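Local coordinates for tetratricopeptide TPR_2 repeat protein (PDB 5DJS) that joins tetratricopeptide repeats to a GT-B-type region of the glycosyl transferase family 41 and binds uridine-5'-diphosphate in a pocket, at residues T424-L429 with R490-S495; P315-W320 with D402-Y407; G432-T437 with A483-H488. The protein carries 1 engineered substitution. One frame throughout, in Å; residues are numbered along the deposited sequence.

All three contacts lie on the same side of the chain's centre, around helix 423-430 of a GT-B-type region. Contacts 1 and 3 are buried and share the long helix 479-521: contact 1 sets its tryptophan against two leucines, while contact 3 lays an arginine stem along a glycine carbonyl and a leucine against a proline. Contact 2 is only partly buried and joins a loop to helix 400-405 through a proline. Contacts 1 and 2 both reach uridine-5'-diphosphate, polar from contact 1 and apolar from contact 2; contact 3 involves none of the pocket residues. Tyr-407 OH of contact 2 probably hydrogen-bonds Thr-424 O of contact 1.

Contact 1 of 3, residues T424-L429 with R490-S495; sequences TSLEAL and RRWLRS. With UDP (uridine-5'-diphosphate), chain E.
In the GT-B fold the pocket helix 423-430 is backed by the long helix 479-521, and Trp-492 reaches across to Leu-426 and Leu-429. Its CG lies anti to the backbone N (chi1 173°), which sends the indole out from its own helix toward the two leucines. Leu-426 CD1 comes to the edge of the ring, in its plane, and ends 3.7 Å from Trp-492 CH2, the two side chains crossing at about a right angle. Leu-429 takes the other approach: its CD1 lies over one face of the indole and its CB stands 3.8 Å from Trp-492 CZ3. The grip is wholly apolar, and Leu-451 of helix 447-454 touches both leucines.

The same short helix faces uridine-5'-diphosphate with polar groups. The Glu-427 carboxylate meets both ribose hydroxyls: OE2 lies by O2', while O3' bonds only weakly to the carboxylate. Arg-400 forms a salt bridge with Glu-427 OE2. Asn-337 OD1 hydrogen-bonds Thr-424 OG1. At the start of the helix, Thr-424 N donates to O1B of the beta phosphate over 3.3 Å, with an N-H...O angle of 139°.

Contact 2 of 3, residues P315-W320 with D402-Y407; sequences PDLPGW and DLLATY. With UDP (uridine-5'-diphosphate), chain E.
Pro-318 sets its ring crosswise on Leu-404, the two side chains meeting at about a right angle. The ring touches through one margin: Pro-318 CG is 3.6 Å from Leu-404 CB and Pro-318 CD is 3.8 Å from the same atom, so the leucine is met near its root, close to the helix backbone. Indeed Pro-318 CG also lies 3.8 Å from Ala-405 N. Further round the ring, Pro-318 CB comes alongside the alanine methyl, 4.2 Å from Ala-405 CB. Leu-317 adds a looser methyl contact, CD1 to Leu-404 CD2 at 4.3 Å. Nothing polar bridges the two segments.

Leu-403, the residue before Leu-404, leaves the backbone away from the loop, and its end lines the ligand pocket. With CG anti to the backbone N (chi1 -179°) it brings CD2 to 3.9 Å from C2' of uridine-5'-diphosphate, beside the ribose and the base. Its carbonyl is held by Thr-406: OG1 donates to Leu-403 O over 2.8 Å, tilted 16° from the carbonyl plane.

Helix 400-405 thus lies between the 315-320 loop and the nucleotide. Beyond the contact, Trp-320 carries the loop on to helix 479-521, touching Leu-489 and Arg-490 and donating from NE1 to Trp-430 O, while Tyr-407 packs against Ala-428 of helix 423-430 and Leu-403 rests on Ile-365 of strand 361-365 in the six-stranded parallel sheet of the GT-B-type region.

Contact 3 of 3, residues G432-T437 with A483-H488; sequences GVPVVT and ARLREH
The closest meeting of the two segments here is between backbone and an aliphatic stem: Gly-432 lies against Arg-486, their CA atoms 5.1 Å apart. Having no side chain, Gly-432 presents its bare backbone to helix 479-521. Arg-486 answers with its methylene groups. CG lies anti to the backbone N (chi1 -160°) and the chain stays extended as far as NE, which lays the stem past the glycine carbonyl: Arg-486 CG is 3.7 Å from Gly-432 O, while its CB and CD each lie 4.2 Å from that oxygen. The oxygen is approached by carbon atoms, and the contact is van der Waals in kind.

The second interaction is purely apolar. Pro-434 and Leu-485 both point toward the opposite segment, and Pro-434 CB meets Leu-485 CD2 at 4.3 Å. Leu-460 also touches the proline, and Leu-475 of helix 465-477 touches the leucine.

Backbone hydrogen bonding explains the path of the 432-437 segment. Gly-432, with positive phi (63°), is the C-prime residue of a Schellman motif that ends the preceding helix: Gly-432 N bonds to Leu-429 O, and Val-433 N to Ala-428 O. After the loop residues Val-433 and Pro-434 the chain enters the strand at Val-435.

In the fold, the contact places helix 479-521 beside the turn that joins helix 423-430 to strand 435-438, a strand of the six-stranded parallel sheet of the GT-B-type region. That strand runs parallel between strands 412-414 and 461-462, bonding to Ala-413 and Ser-462, and its Val-435 packs on helix 423-430 while Val-436 packs on helix 465-477.

Contact 1 of 3, residues T424-L429 with R490-S495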
loop_
_atom_site.group_PDB
_atom_site.type_symbol
_atom_site.label_atom_id
_atom_site.label_comp_id
_atom_site.label_asym_id
_atom_site.label_seq_id
_atom_site.Cartn_x
_atom_site.Cartn_y
_atom_site.Cartn_z
ATOM N N THR A 424 6.250 4.610 6.405
ATOM C CA THR A 424 6.331 5.843 7.214
ATOM C C THR A 424 7.069 5.560 8.520
ATOM O O THR A 424 7.858 6.379 8.987
ATOM C CB THR A 424 4.959 6.491 7.545
ATOM O OG1 THR A 424 4.203 5.631 8.398
ATOM C CG2 THR A 424 4.160 6.809 6.293
ATOM N N SER A 425 6.817 4.393 9.102
ATOM C CA SER A 425 7.525 3.991 10.327
ATOM C C SER A 425 9.021 3.834 10.091
ATOM O O SER A 425 9.830 4.314 10.892
ATOM C CB SER A 425 6.950 2.696 10.882
ATOM O OG SER A 425 5.556 2.829 10.972
ATOM N N LEU A 426 9.376 3.175 8.988
ATOM C CA LEU A 426 10.771 3.012 8.614
ATOM C C LEU A 426 11.414 4.375 8.334
ATOM O O LEU A 426 12.543 4.629 8.757
ATOM C CB LEU A 426 10.900 2.089 7.405
ATOM C CG LEU A 426 12.309 1.859 6.866
ATOM C CD1 LEU A 426 13.175 1.113 7.865
ATOM C CD2 LEU A 426 12.226 1.091 5.562
ATOM N N GLU A 427 10.689 5.250 7.644
ATOM C CA GLU A 427 11.175 6.600 7.379
ATOM C C GLU A 427 11.467 7.378 8.656
ATOM O O GLU A 427 12.441 8.127 8.710
ATOM C CB GLU A 427 10.176 7.376 6.516
ATOM C CG GLU A 427 10.198 6.960 5.050
ATOM C CD GLU A 427 9.086 7.578 4.234
ATOM O OE1 GLU A 427 8.086 8.074 4.813
ATOM O OE2 GLU A 427 9.223 7.562 2.998
ATOM N N ALA A 428 10.618 7.207 9.668
ATOM C CA ALA A 428 10.809 7.851 10.969
ATOM C C ALA A 428 12.117 7.391 11.600
ATOM O O ALA A 428 12.968 8.218 11.948
ATOM C CB ALA A 428 9.636 7.557 11.901
ATOM N N LEU A 429 12.284 6.076 11.712
ATOM C CA LEU A 429 13.514 5.502 12.263
ATOM C C LEU A 429 14.764 5.998 11.521
ATOM O O LEU A 429 15.743 6.365 12.162
ATOM C CB LEU A 429 13.476 3.965 12.264
ATOM C CG LEU A 429 12.357 3.217 13.014
ATOM C CD1 LEU A 429 12.754 1.766 13.239
ATOM C CD2 LEU A 429 11.981 3.857 14.339
ATOM N N ARG A 490 20.758 5.963 15.598
ATOM C CA ARG A 490 21.954 6.433 14.879
ATOM C C ARG A 490 22.871 5.256 14.541
ATOM O O ARG A 490 23.420 5.182 13.437
ATOM C CB ARG A 490 22.747 7.461 15.706
ATOM C CG ARG A 490 23.306 8.654 14.911
ATOM C CD ARG A 490 24.821 8.838 14.987
ATOM N NE ARG A 490 25.424 8.272 16.200
ATOM C CZ ARG A 490 26.702 7.913 16.328
ATOM N NH1 ARG A 490 27.579 8.076 15.336
ATOM N NH2 ARG A 490 27.117 7.392 17.478
ATOM N N ARG A 491 23.028 4.348 15.501
ATOM C CA ARG A 491 23.823 3.133 15.303
ATOM C C ARG A 491 23.138 2.151 14.367
ATOM O O ARG A 491 23.777 1.594 13.469
ATOM C CB ARG A 491 24.113 2.447 16.642
ATOM C CG ARG A 491 25.029 3.264 17.532
ATOM C CD ARG A 491 25.378 2.545 18.826
ATOM N NE ARG A 491 26.252 3.385 19.641
ATOM C CZ ARG A 491 27.552 3.582 19.418
ATOM N NH1 ARG A 491 28.183 2.998 18.397
ATOM N NH2 ARG A 491 28.239 4.384 20.226
ATOM N N TRP A 492 21.850 1.927 14.599
ATOM C CA TRP A 492 21.034 1.096 13.721
ATOM C C TRP A 492 21.080 1.615 12.267
ATOM O O TRP A 492 21.353 0.832 11.357
ATOM C CB TRP A 492 19.598 1.010 14.260
ATOM C CG TRP A 492 18.623 0.313 13.361
ATOM C CD1 TRP A 492 18.340 -1.023 13.332
ATOM C CD2 TRP A 492 17.794 0.923 12.363
ATOM N NE1 TRP A 492 17.391 -1.282 12.371
ATOM C CE2 TRP A 492 17.041 -0.106 11.760
ATOM C CE3 TRP A 492 17.619 2.239 11.918
ATOM C CZ2 TRP A 492 16.118 0.143 10.733
ATOM C CZ3 TRP A 492 16.709 2.488 10.900
ATOM C CH2 TRP A 492 15.970 1.442 10.318
ATOM N N LEU A 493 20.852 2.916 12.062
ATOM C CA LEU A 493 20.893 3.538 10.711
ATOM C C LEU A 493 22.166 3.158 9.943
ATOM O O LEU A 493 22.100 2.733 8.793
ATOM C CB LEU A 493 20.808 5.077 10.798
ATOM C CG LEU A 493 20.311 5.958 9.636
ATOM C CD1 LEU A 493 21.174 7.204 9.482
ATOM C CD2 LEU A 493 20.212 5.259 8.292
ATOM N N ARG A 494 23.309 3.308 10.607
ATOM C CA ARG A 494 24.628 3.062 10.013
ATOM C C ARG A 494 24.844 1.583 9.675
ATOM O O ARG A 494 25.336 1.248 8.591
ATOM C CB ARG A 494 25.736 3.526 10.975
ATOM C CG ARG A 494 27.075 3.820 10.309
ATOM C CD ARG A 494 28.269 3.168 11.015
ATOM N NE ARG A 494 28.159 3.141 12.481
ATOM C CZ ARG A 494 28.437 4.151 13.312
ATOM N NH1 ARG A 494 28.856 5.333 12.854
ATOM N NH2 ARG A 494 28.289 3.978 14.626
ATOM N N SER A 495 24.498 0.719 10.629
ATOM C CA SER A 495 24.546 -0.749 10.468
ATOM C C SER A 495 23.716 -1.226 9.275
ATOM O O SER A 495 24.172 -2.023 8.457
ATOM C CB SER A 495 24.029 -1.420 11.744
ATOM O OG SER A 495 23.702 -2.771 11.531
HETATM N N1 UDP E . 4.746 10.380 1.122
HETATM C C2 UDP E . 5.031 11.634 0.508
HETATM N N3 UDP E . 4.353 12.734 0.884
HETATM C C4 UDP E . 3.409 12.674 1.837
HETATM C C5 UDP E . 3.106 11.472 2.463
HETATM C C6 UDP E . 3.796 10.326 2.084
HETATM O O2 UDP E . 5.904 11.742 -0.386
HETATM O O4 UDP E . 2.794 13.698 2.171
HETATM C "C1'" UDP E . 5.491 9.167 0.719
HETATM C "C2'" UDP E . 6.310 8.669 1.893
HETATM O "O2'" UDP E . 7.608 8.341 1.391
HETATM C "C3'" UDP E . 5.517 7.486 2.437
HETATM C "C4'" UDP E . 4.673 6.996 1.261
HETATM O "O4'" UDP E . 4.640 8.078 0.319
HETATM O "O3'" UDP E . 6.349 6.451 2.944
HETATM C "C5'" UDP E . 3.232 6.600 1.585
HETATM O "O5'" UDP E . 3.083 6.003 2.873
HETATM P PA UDP E . 1.600 5.826 3.503
HETATM O O1A UDP E . 0.823 4.945 2.554
HETATM O O2A UDP E . 1.096 7.209 3.845
HETATM O O3A UDP E . 1.766 5.049 4.914
HETATM P PB UDP E . 2.511 3.626 5.098
HETATM O O1B UDP E . 3.828 3.744 4.389
HETATM O O2B UDP E . 2.704 3.527 6.576
HETATM O O3B UDP E . 1.555 2.609 4.523
#

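Contact 2 of 3, residues P315-W320 with D402-Y407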
loop_
_atom_site.group_PDB
_atom_site.type_symbol
_atom_site.label_atom_id
_atom_site.label_comp_id
_atom_site.label_asym_id
_atom_site.label_seq_id
_atom_site.Cartn_x
_atom_site.Cartn_y
_atom_site.Cartn_z
ATOM N N PRO A 315 20.250 7.211 -0.869
ATOM C CA PRO A 315 21.465 8.019 -0.750
ATOM C C PRO A 315 21.188 9.491 -0.387
ATOM O O PRO A 315 21.937 10.070 0.398
ATOM C CB PRO A 315 22.109 7.891 -2.137
ATOM C CG PRO A 315 20.966 7.631 -3.065
ATOM C CD PRO A 315 19.951 6.857 -2.275
ATOM N N ASP A 316 20.104 10.066 -0.914
ATOM C CA ASP A 316 19.773 11.491 -0.713
ATOM C C ASP A 316 19.034 11.787 0.617
ATOM O O ASP A 316 18.113 12.613 0.651
ATOM C CB ASP A 316 18.974 12.022 -1.931
ATOM C CG ASP A 316 17.613 11.327 -2.118
ATOM O OD1 ASP A 316 17.458 10.164 -1.686
ATOM O OD2 ASP A 316 16.698 11.945 -2.705
ATOM N N LEU A 317 19.468 11.152 1.711
ATOM C CA LEU A 317 18.771 11.249 3.002
ATOM C C LEU A 317 19.081 12.597 3.661
ATOM O O LEU A 317 20.258 12.933 3.797
ATOM C CB LEU A 317 19.195 10.110 3.939
ATOM C CG LEU A 317 18.139 9.681 4.965
ATOM C CD1 LEU A 317 17.033 8.903 4.272
ATOM C CD2 LEU A 317 18.743 8.840 6.076
ATOM N N PRO A 318 18.043 13.370 4.074
ATOM C CA PRO A 318 18.254 14.743 4.581
ATOM C C PRO A 318 19.304 14.928 5.663
ATOM O O PRO A 318 19.938 15.988 5.712
ATOM C CB PRO A 318 16.885 15.117 5.143
ATOM C CG PRO A 318 15.946 14.394 4.258
ATOM C CD PRO A 318 16.601 13.057 4.014
ATOM N N GLY A 319 19.483 13.933 6.530
ATOM C CA GLY A 319 20.477 14.035 7.593
ATOM C C GLY A 319 19.929 14.832 8.770
ATOM O O GLY A 319 19.220 15.839 8.610
ATOM N N TRP A 320 20.297 14.379 9.961
ATOM C CA TRP A 320 19.613 14.766 11.187
ATOM C C TRP A 320 19.972 16.191 11.584
ATOM O O TRP A 320 21.086 16.650 11.335
ATOM C CB TRP A 320 19.984 13.805 12.320
ATOM C CG TRP A 320 19.618 12.362 12.084
ATOM C CD1 TRP A 320 19.186 11.785 10.913
ATOM C CD2 TRP A 320 19.687 11.304 13.043
ATOM N NE1 TRP A 320 18.967 10.443 11.100
ATOM C CE2 TRP A 320 19.267 10.120 12.396
ATOM C CE3 TRP A 320 20.061 11.242 14.389
ATOM C CZ2 TRP A 320 19.214 8.887 13.048
ATOM C CZ3 TRP A 320 20.005 10.014 15.044
ATOM C CH2 TRP A 320 19.587 8.853 14.369
ATOM N N ASP A 402 11.653 16.303 1.413
ATOM C CA ASP A 402 11.018 17.357 2.209
ATOM C C ASP A 402 10.250 16.766 3.396
ATOM O O ASP A 402 10.272 17.339 4.485
ATOM C CB ASP A 402 10.084 18.235 1.352
ATOM C CG ASP A 402 10.842 19.143 0.376
ATOM O OD1 ASP A 402 12.052 18.938 0.167
ATOM O OD2 ASP A 402 10.220 20.067 -0.193
ATOM N N LEU A 403 9.587 15.626 3.187
ATOM C CA LEU A 403 8.843 14.952 4.261
ATOM C C LEU A 403 9.775 14.322 5.283
ATOM O O LEU A 403 9.560 14.456 6.490
ATOM C CB LEU A 403 7.898 13.884 3.705
ATOM C CG LEU A 403 7.032 13.123 4.730
ATOM C CD1 LEU A 403 5.718 13.841 5.025
ATOM C CD2 LEU A 403 6.775 11.701 4.260
ATOM N N LEU A 404 10.789 13.617 4.800
ATOM C CA LEU A 404 11.857 13.111 5.670
ATOM C C LEU A 404 12.444 14.216 6.580
ATOM O O LEU A 404 12.626 14.018 7.787
ATOM C CB LEU A 404 12.974 12.468 4.827
ATOM C CG LEU A 404 13.045 10.954 4.539
ATOM C CD1 LEU A 404 11.849 10.159 5.027
ATOM C CD2 LEU A 404 13.292 10.702 3.058
ATOM N N ALA A 405 12.711 15.380 5.991
ATOM C CA ALA A 405 13.279 16.518 6.718
ATOM C C ALA A 405 12.384 17.014 7.861
ATOM O O ALA A 405 12.914 17.453 8.876
ATOM C CB ALA A 405 13.611 17.663 5.757
ATOM N N THR A 406 11.052 16.928 7.718
ATOM C CA THR A 406 10.120 17.374 8.787
ATOM C C THR A 406 10.055 16.424 9.987
ATOM O O THR A 406 9.411 16.747 10.975
ATOM C CB THR A 406 8.662 17.625 8.297
ATOM O OG1 THR A 406 8.069 16.394 7.867
ATOM C CG2 THR A 406 8.605 18.664 7.176
ATOM N N TYR A 407 10.680 15.252 9.903
ATOM C CA TYR A 407 10.876 14.418 11.102
ATOM C C TYR A 407 11.822 15.052 12.130
ATOM O O TYR A 407 11.737 14.736 13.323
ATOM C CB TYR A 407 11.382 13.020 10.742
ATOM C CG TYR A 407 10.289 12.041 10.392
ATOM C CD1 TYR A 407 9.473 11.499 11.383
ATOM C CD2 TYR A 407 10.081 11.634 9.068
ATOM C CE1 TYR A 407 8.481 10.585 11.071
ATOM C CE2 TYR A 407 9.081 10.722 8.746
ATOM C CZ TYR A 407 8.291 10.200 9.756
ATOM O OH TYR A 407 7.309 9.305 9.445
HETATM N N1 UDP E . 4.746 10.380 1.122
HETATM C C2 UDP E . 5.031 11.634 0.508
HETATM N N3 UDP E . 4.353 12.734 0.884
HETATM C C4 UDP E . 3.409 12.674 1.837
HETATM C C5 UDP E . 3.106 11.472 2.463
HETATM C C6 UDP E . 3.796 10.326 2.084
HETATM O O2 UDP E . 5.904 11.742 -0.386
HETATM O O4 UDP E . 2.794 13.698 2.171
HETATM C "C1'" UDP E . 5.491 9.167 0.719
HETATM C "C2'" UDP E . 6.310 8.669 1.893
HETATM O "O2'" UDP E . 7.608 8.341 1.391
HETATM C "C3'" UDP E . 5.517 7.486 2.437
HETATM C "C4'" UDP E . 4.673 6.996 1.261
HETATM O "O4'" UDP E . 4.640 8.078 0.319
HETATM O "O3'" UDP E . 6.349 6.451 2.944
HETATM C "C5'" UDP E . 3.232 6.600 1.585
HETATM O "O5'" UDP E . 3.083 6.003 2.873
HETATM P PA UDP E . 1.600 5.826 3.503
HETATM O O1A UDP E . 0.823 4.945 2.554
HETATM O O2A UDP E . 1.096 7.209 3.845
HETATM O O3A UDP E . 1.766 5.049 4.914
HETATM P PB UDP E . 2.511 3.626 5.098
HETATM O O1B UDP E . 3.828 3.744 4.389
HETATM O O2B UDP E . 2.704 3.527 6.576
HETATM O O3B UDP E . 1.555 2.609 4.523
#

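Contact 3 of 3, residues G432-T437 with A483-H488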
loop_
_atom_site.group_PDB
_atom_site.type_symbol
_atom_site.label_atom_id
_atom_site.label_comp_id
_atom_site.label_asym_id
_atom_site.label_seq_id
_atom_site.Cartn_x
_atom_site.Cartn_y
_atom_site.Cartn_z
ATOM N N GLY A 432 15.966 9.100 13.029
ATOM C CA GLY A 432 16.187 9.057 14.464
ATOM C C GLY A 432 14.999 9.415 15.330
ATOM O O GLY A 432 15.190 9.896 16.448
ATOM N N VAL A 433 13.787 9.170 14.823
ATOM C CA VAL A 433 12.553 9.395 15.565
ATOM C C VAL A 433 12.001 8.024 15.966
ATOM O O VAL A 433 11.810 7.170 15.098
ATOM C CB VAL A 433 11.515 10.160 14.711
ATOM C CG1 VAL A 433 10.223 10.409 15.493
ATOM C CG2 VAL A 433 12.088 11.490 14.244
ATOM N N PRO A 434 11.738 7.806 17.272
ATOM C CA PRO A 434 11.096 6.558 17.675
ATOM C C PRO A 434 9.616 6.506 17.268
ATOM O O PRO A 434 8.984 7.557 17.062
ATOM C CB PRO A 434 11.239 6.545 19.207
ATOM C CG PRO A 434 11.641 7.915 19.614
ATOM C CD PRO A 434 11.866 8.750 18.395
ATOM N N VAL A 435 9.086 5.283 17.165
ATOM C CA VAL A 435 7.719 5.027 16.715
ATOM C C VAL A 435 7.020 4.154 17.746
ATOM O O VAL A 435 7.527 3.080 18.073
ATOM C CB VAL A 435 7.712 4.292 15.357
ATOM C CG1 VAL A 435 6.290 4.056 14.860
ATOM C CG2 VAL A 435 8.504 5.072 14.311
ATOM N N VAL A 436 5.865 4.603 18.243
ATOM C CA VAL A 436 5.028 3.799 19.138
ATOM C C VAL A 436 3.956 3.100 18.291
ATOM O O VAL A 436 3.390 3.713 17.384
ATOM C CB VAL A 436 4.350 4.665 20.217
ATOM C CG1 VAL A 436 3.658 3.793 21.266
ATOM C CG2 VAL A 436 5.367 5.593 20.890
ATOM N N THR A 437 3.700 1.817 18.574
ATOM C CA THR A 437 2.738 0.999 17.821
ATOM C C THR A 437 1.959 0.080 18.736
ATOM O O THR A 437 2.393 -0.196 19.855
ATOM C CB THR A 437 3.421 0.074 16.789
ATOM O OG1 THR A 437 4.107 -0.998 17.454
ATOM C CG2 THR A 437 4.431 0.820 15.972
ATOM N N ALA A 483 16.934 10.493 24.171
ATOM C CA ALA A 483 18.333 10.595 23.733
ATOM C C ALA A 483 19.009 9.226 23.648
ATOM O O ALA A 483 19.917 9.044 22.834
ATOM C CB ALA A 483 19.119 11.512 24.651
ATOM N N ARG A 484 18.582 8.278 24.486
ATOM C CA ARG A 484 19.023 6.888 24.359
ATOM C C ARG A 484 18.550 6.277 23.038
ATOM O O ARG A 484 19.344 5.718 22.269
ATOM C CB ARG A 484 18.540 6.057 25.550
ATOM C CG ARG A 484 18.964 4.599 25.496
ATOM C CD ARG A 484 18.847 3.904 26.852
ATOM N NE ARG A 484 17.468 3.890 27.323
ATOM C CZ ARG A 484 16.499 3.096 26.861
ATOM N NH1 ARG A 484 16.727 2.201 25.897
ATOM N NH2 ARG A 484 15.272 3.200 27.369
ATOM N N LEU A 485 17.253 6.414 22.779
ATOM C CA LEU A 485 16.643 5.912 21.551
ATOM C C LEU A 485 17.164 6.624 20.297
ATOM O O LEU A 485 17.394 5.971 19.286
ATOM C CB LEU A 485 15.113 5.985 21.639
ATOM C CG LEU A 485 14.340 4.830 22.313
ATOM C CD1 LEU A 485 15.113 4.075 23.390
ATOM C CD2 LEU A 485 13.030 5.349 22.893
ATOM N N ARG A 486 17.382 7.938 20.354
ATOM C CA ARG A 486 17.985 8.651 19.204
ATOM C C ARG A 486 19.379 8.106 18.818
ATOM O O ARG A 486 19.742 8.090 17.642
ATOM C CB ARG A 486 18.065 10.160 19.457
ATOM C CG ARG A 486 18.210 10.990 18.186
ATOM C CD ARG A 486 17.818 12.440 18.427
ATOM N NE ARG A 486 17.935 13.281 17.232
ATOM C CZ ARG A 486 19.078 13.767 16.731
ATOM N NH1 ARG A 486 19.036 14.536 15.646
ATOM N NH2 ARG A 486 20.264 13.494 17.281
ATOM N N GLU A 487 20.141 7.653 19.815
ATOM C CA GLU A 487 21.460 7.044 19.585
ATOM C C GLU A 487 21.368 5.594 19.112
ATOM O O GLU A 487 22.151 5.157 18.249
ATOM C CB GLU A 487 22.328 7.105 20.850
ATOM C CG GLU A 487 23.439 8.130 20.773
ATOM C CD GLU A 487 24.556 7.723 19.820
ATOM O OE1 GLU A 487 25.134 6.613 19.977
ATOM O OE2 GLU A 487 24.859 8.528 18.908
ATOM N N HIS A 488 20.428 4.845 19.691
ATOM C CA HIS A 488 20.131 3.488 19.219
ATOM C C HIS A 488 19.844 3.507 17.714
ATOM O O HIS A 488 20.374 2.685 16.969
ATOM C CB HIS A 488 18.936 2.902 19.973
ATOM C CG HIS A 488 18.885 1.407 19.958
ATOM N ND1 HIS A 488 18.733 0.674 18.799
ATOM C CD2 HIS A 488 18.956 0.508 20.970
ATOM C CE1 HIS A 488 18.721 -0.613 19.098
ATOM N NE2 HIS A 488 18.851 -0.741 20.407
#